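Local coordinates for peroxisomal membrane protein PEX15 (Saccharomyces cerevisiae, PDB 5VXV) that tethers the Pex1/Pex6 AAA-ATPase to the peroxisomal membrane as its docking factor, represented here by part of its cytoplasmic, largely helical region, at residues 149-154 / 198-203; 121-126 / 156-161. All coordinates share one frame; numbering follows the deposited sequence.

Both contacts are made by helix 143-161, which meets helix 196-217 in interaction 1 and, about two turns further on, helix 112-136 in interaction 2; their centres lie about 13 Å apart. Interaction 2 is the more buried and lies nearer the middle of the chain. Interaction 1 is only partly buried. Each pairs branched aliphatic side chains with a glutamate at the margin, but the chemistry differs: Glu151 meets a serine hydroxyl and a water, whereas Glu123 is gripped by a lysine salt bridge and by His162. Met126 joins the two regions, its CE packing on Leu149 and Ile152, residues of the 149-154 segment that take no part in the contact with 198-203.

Interaction 1: 149-154 / 198-203; sequences LIEIFI and DAILNS
Ile200 drives its side chain between Ile150 and Ile154 and makes the tight half of the contact. Its CD1 reaches Ile150 CG2 at 3.6 Å, the two side chains crossing at about a right angle, while the other branch of Ile200, CG2, lies 3.9 Å from Ile154 CD1. Isoleucine suits this place because its two branches leave CB in different directions: in Ile200 CG1 stands beside the backbone N (chi1 -67°) and CG2 beside the carbonyl carbon, so one residue can serve two neighbours a helical turn apart. Tyr171 of helix 168-177 and Ile130 of helix 112-136 extend this apolar patch.

The other side is polar and more open. Glu151, extended beyond CG (chi2 -168°), stretches across to Ser203, whose OG lies 2.8 Å from Glu151 OE2. The same hydroxyl is 3.1 Å from Ala199 O in its own helix, and both carboxylate and carbonyl lie within reach of its one proton. A water donates to Glu151 OE1 at 2.9 Å and to Ser203 OG, bridging the pair, and Gln147 NE2 also bonds OE2. Replacing Glu151 by an alanine takes the carboxylate away, and would probably leave Ser203 OG, Gln147 NE2 and the bridging water without their shared partner on this side. The two segments run in similar directions, 32° apart, their axes approaching to 10.7 Å, a roughly parallel pair in this almost wholly helical domain: an aliphatic seam with a hydrogen-bonded polar margin.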
# COMPACT_ATOMS: atom_id res chain seq x y z
N LEU A 149 -6.24 1.97 -5.12
CA LEU A 149 -6.47 1.54 -3.74
C LEU A 149 -7.34 0.29 -3.70
O LEU A 149 -7.03 -0.67 -2.98
CB LEU A 149 -7.13 2.68 -2.96
CG LEU A 149 -7.60 2.37 -1.54
CD1 LEU A 149 -6.43 1.94 -0.66
CD2 LEU A 149 -8.31 3.57 -0.95
N ILE A 150 -8.43 0.27 -4.46
CA ILE A 150 -9.30 -0.90 -4.45
C ILE A 150 -8.57 -2.10 -5.05
O ILE A 150 -8.74 -3.24 -4.58
CB ILE A 150 -10.61 -0.61 -5.20
CG1 ILE A 150 -11.31 0.62 -4.61
CG2 ILE A 150 -11.54 -1.82 -5.13
CD1 ILE A 150 -11.63 0.53 -3.13
N GLU A 151 -7.75 -1.88 -6.06
CA GLU A 151 -7.06 -3.00 -6.69
C GLU A 151 -5.95 -3.55 -5.79
O GLU A 151 -5.66 -4.75 -5.84
CB GLU A 151 -6.54 -2.58 -8.06
CG GLU A 151 -7.68 -2.37 -9.06
CD GLU A 151 -7.24 -2.24 -10.49
OE1 GLU A 151 -6.01 -2.20 -10.74
OE2 GLU A 151 -8.12 -2.17 -11.38
N ILE A 152 -5.35 -2.72 -4.94
CA ILE A 152 -4.46 -3.25 -3.90
C ILE A 152 -5.24 -4.18 -2.99
O ILE A 152 -4.82 -5.31 -2.70
CB ILE A 152 -3.80 -2.11 -3.11
CG1 ILE A 152 -2.82 -1.33 -3.98
CG2 ILE A 152 -3.06 -2.67 -1.89
CD1 ILE A 152 -2.35 -0.03 -3.35
N PHE A 153 -6.39 -3.71 -2.50
CA PHE A 153 -7.20 -4.52 -1.59
C PHE A 153 -7.54 -5.87 -2.22
O PHE A 153 -7.37 -6.92 -1.58
CB PHE A 153 -8.47 -3.75 -1.23
CG PHE A 153 -9.33 -4.45 -0.21
CD1 PHE A 153 -10.30 -5.36 -0.61
CD2 PHE A 153 -9.18 -4.20 1.14
CE1 PHE A 153 -11.10 -6.00 0.32
CE2 PHE A 153 -9.97 -4.84 2.08
CZ PHE A 153 -10.93 -5.74 1.67
N ILE A 154 -8.00 -5.87 -3.47
CA ILE A 154 -8.45 -7.11 -4.09
C ILE A 154 -7.26 -7.98 -4.48
O ILE A 154 -7.19 -9.16 -4.11
CB ILE A 154 -9.34 -6.80 -5.31
CG1 ILE A 154 -10.63 -6.12 -4.83
CG2 ILE A 154 -9.66 -8.08 -6.08
CD1 ILE A 154 -11.56 -5.67 -5.95
N ASP A 198 -16.34 -0.30 -13.58
CA ASP A 198 -16.08 -0.98 -14.85
C ASP A 198 -14.62 -1.40 -14.94
O ASP A 198 -14.31 -2.55 -15.29
CB ASP A 198 -16.43 -0.07 -16.03
CG ASP A 198 -17.91 0.30 -16.07
OD1 ASP A 198 -18.74 -0.48 -15.55
OD2 ASP A 198 -18.23 1.37 -16.64
N ALA A 199 -13.70 -0.49 -14.61
CA ALA A 199 -12.28 -0.77 -14.76
C ALA A 199 -11.83 -1.88 -13.81
O ALA A 199 -11.05 -2.76 -14.19
CB ALA A 199 -11.47 0.50 -14.52
N ILE A 200 -12.30 -1.85 -12.56
CA ILE A 200 -11.90 -2.86 -11.59
C ILE A 200 -12.38 -4.24 -12.04
O ILE A 200 -11.63 -5.22 -12.00
CB ILE A 200 -12.44 -2.51 -10.19
CG1 ILE A 200 -11.75 -1.26 -9.67
CG2 ILE A 200 -12.25 -3.67 -9.21
CD1 ILE A 200 -12.38 -0.67 -8.43
N LEU A 201 -13.63 -4.33 -12.48
CA LEU A 201 -14.15 -5.62 -12.93
C LEU A 201 -13.38 -6.13 -14.15
O LEU A 201 -13.11 -7.33 -14.26
CB LEU A 201 -15.65 -5.51 -13.23
CG LEU A 201 -16.52 -5.25 -12.00
CD1 LEU A 201 -17.91 -4.79 -12.41
CD2 LEU A 201 -16.60 -6.50 -11.13
N ASN A 202 -13.02 -5.22 -15.06
CA ASN A 202 -12.20 -5.62 -16.20
C ASN A 202 -10.83 -6.11 -15.74
O ASN A 202 -10.31 -7.11 -16.26
CB ASN A 202 -12.05 -4.45 -17.18
CG ASN A 202 -11.26 -4.82 -18.41
OD1 ASN A 202 -11.73 -5.59 -19.26
ND2 ASN A 202 -10.05 -4.27 -18.53
N SER A 203 -10.22 -5.42 -14.77
CA SER A 203 -8.94 -5.86 -14.25
C SER A 203 -9.04 -7.25 -13.63
O SER A 203 -8.14 -8.08 -13.80
CB SER A 203 -8.42 -4.86 -13.21
OG SER A 203 -8.11 -3.61 -13.82
O HOH W 1 -5.33 -1.96 -13.51

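Interaction 2: 121-126 / 156-161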
# COMPACT_ATOMS: atom_id res chain seq x y z
N GLU A 121 -6.16 -7.95 10.05
CA GLU A 121 -6.02 -6.60 10.59
C GLU A 121 -5.90 -5.58 9.47
O GLU A 121 -6.52 -4.51 9.53
CB GLU A 121 -4.80 -6.52 11.51
CG GLU A 121 -4.95 -7.27 12.82
CD GLU A 121 -3.75 -7.06 13.74
OE1 GLU A 121 -3.05 -6.04 13.59
OE2 GLU A 121 -3.52 -7.92 14.61
N LEU A 122 -5.10 -5.88 8.45
CA LEU A 122 -4.94 -4.95 7.34
C LEU A 122 -6.25 -4.77 6.58
O LEU A 122 -6.57 -3.66 6.15
CB LEU A 122 -3.85 -5.46 6.39
CG LEU A 122 -3.59 -4.60 5.15
CD1 LEU A 122 -3.10 -3.21 5.54
CD2 LEU A 122 -2.59 -5.29 4.24
N GLU A 123 -7.00 -5.85 6.39
CA GLU A 123 -8.29 -5.75 5.71
C GLU A 123 -9.18 -4.72 6.40
O GLU A 123 -9.79 -3.87 5.75
CB GLU A 123 -8.97 -7.11 5.66
CG GLU A 123 -8.35 -8.09 4.68
CD GLU A 123 -8.95 -9.48 4.78
OE1 GLU A 123 -9.67 -9.76 5.75
OE2 GLU A 123 -8.69 -10.29 3.87
N SER A 124 -9.27 -4.80 7.73
CA SER A 124 -10.10 -3.85 8.47
C SER A 124 -9.57 -2.43 8.34
O SER A 124 -10.34 -1.49 8.12
CB SER A 124 -10.16 -4.26 9.95
OG SER A 124 -10.83 -5.50 10.10
N ILE A 125 -8.26 -2.25 8.47
CA ILE A 125 -7.66 -0.92 8.34
C ILE A 125 -7.99 -0.33 6.98
O ILE A 125 -8.39 0.83 6.86
CB ILE A 125 -6.14 -0.99 8.58
CG1 ILE A 125 -5.86 -1.21 10.07
CG2 ILE A 125 -5.45 0.28 8.09
CD1 ILE A 125 -4.43 -1.59 10.39
N MSE A 126 -7.82 -1.12 5.92
CA MSE A 126 -8.02 -0.62 4.57
C MSE A 126 -9.50 -0.36 4.26
O MSE A 126 -9.83 0.67 3.68
CB MSE A 126 -7.43 -1.59 3.55
CG MSE A 126 -5.91 -1.64 3.58
SE MSE A 126 -5.17 -2.66 2.10
CE MSE A 126 -5.53 -1.42 0.64
N GLN A 156 -3.76 -7.63 -4.02
CA GLN A 156 -2.65 -7.88 -3.11
C GLN A 156 -3.08 -8.50 -1.79
O GLN A 156 -2.34 -9.31 -1.22
CB GLN A 156 -1.88 -6.59 -2.85
CG GLN A 156 -1.29 -5.97 -4.11
CD GLN A 156 -0.02 -5.18 -3.84
OE1 GLN A 156 0.71 -5.45 -2.88
NE2 GLN A 156 0.27 -4.21 -4.70
N VAL A 157 -4.27 -8.16 -1.29
CA VAL A 157 -4.70 -8.64 0.02
C VAL A 157 -5.60 -9.87 -0.15
O VAL A 157 -5.26 -10.96 0.32
CB VAL A 157 -5.41 -7.53 0.82
CG1 VAL A 157 -5.78 -8.03 2.21
CG2 VAL A 157 -4.52 -6.30 0.91
N LYS A 158 -6.74 -9.72 -0.82
CA LYS A 158 -7.68 -10.83 -0.91
C LYS A 158 -7.10 -11.98 -1.73
O LYS A 158 -7.31 -13.16 -1.40
CB LYS A 158 -9.01 -10.38 -1.51
CG LYS A 158 -9.71 -9.24 -0.78
CD LYS A 158 -9.87 -9.47 0.72
CE LYS A 158 -10.70 -10.70 1.04
NZ LYS A 158 -11.13 -10.73 2.47
N VAL A 159 -6.36 -11.68 -2.80
CA VAL A 159 -5.77 -12.70 -3.65
C VAL A 159 -4.43 -13.16 -3.09
O VAL A 159 -4.29 -14.30 -2.64
CB VAL A 159 -5.62 -12.19 -5.10
CG1 VAL A 159 -4.77 -13.14 -5.95
CG2 VAL A 159 -6.99 -12.02 -5.74
N LYS A 160 -3.43 -12.27 -3.10
CA LYS A 160 -2.06 -12.70 -2.86
C LYS A 160 -1.84 -13.13 -1.41
O LYS A 160 -1.35 -14.23 -1.15
CB LYS A 160 -1.08 -11.58 -3.24
CG LYS A 160 0.37 -11.98 -3.09
N LEU A 161 -2.19 -12.27 -0.44
CA LEU A 161 -1.87 -12.59 0.95
C LEU A 161 -2.63 -13.81 1.44
O LEU A 161 -2.15 -14.53 2.32
CB LEU A 161 -2.15 -11.38 1.85
CG LEU A 161 -1.13 -10.23 1.80
CD1 LEU A 161 -1.52 -9.14 2.79
CD2 LEU A 161 0.29 -10.71 2.08
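The carboxylate of Glu123 is the flat group of this contact, and Lys158 comes to it over one face. The ammonium nitrogen NZ of Lys158 lies 2.8 Å from Glu123 OE2, forming a hydrogen-bonded salt bridge, but it approaches from above, 63° out of the carboxylate plane. Lys158 CD and CE lie on that same side, near OE2, CD being 3.5 Å from OE2. Val157 CG1 sits slightly to the opposite side of the plane, beside the CG and OE2 end of the group; it packs on Glu123 CG at 3.6 Å, so the glutamate presents methylene to the valine and charge to the lysine. OE2 is also hydrogen-bonded to His162 NE2, just beyond the 156-161 segment.

Lysine suits this margin because its long chain can bend: with chi2 at -51° and chi3 at -61° it curls round and brings NZ to Glu123. Phe153 and Met170 touch this chain.

Inward from the charges, Val157 is the centre of the packing. Its second methyl, CG2, is shared by Met126 SE at 3.9 Å (the residue is selenomethionine) and Leu122 CD2 at 4.0 Å. Valine's fork lets one methyl meet the glutamate and the other the apolar pair; the segment axes are 10.8 Å apart at closest. Leu161 CD1 extends the seam at 4.3 Å from Leu122 CD2, and Ile102 and Phe98 of helix 91-108 close it beyond. Segment 156-161 of helix 143-161 contains a wider pi-type turn, with Leu161 N bonded to Gln156 O.

The helices are antiparallel, and the chemistry is graded across them: apolar contacts fill the interior, while the lysine and histidine nitrogens on OE2 probably favour a charged Glu123 at the margin.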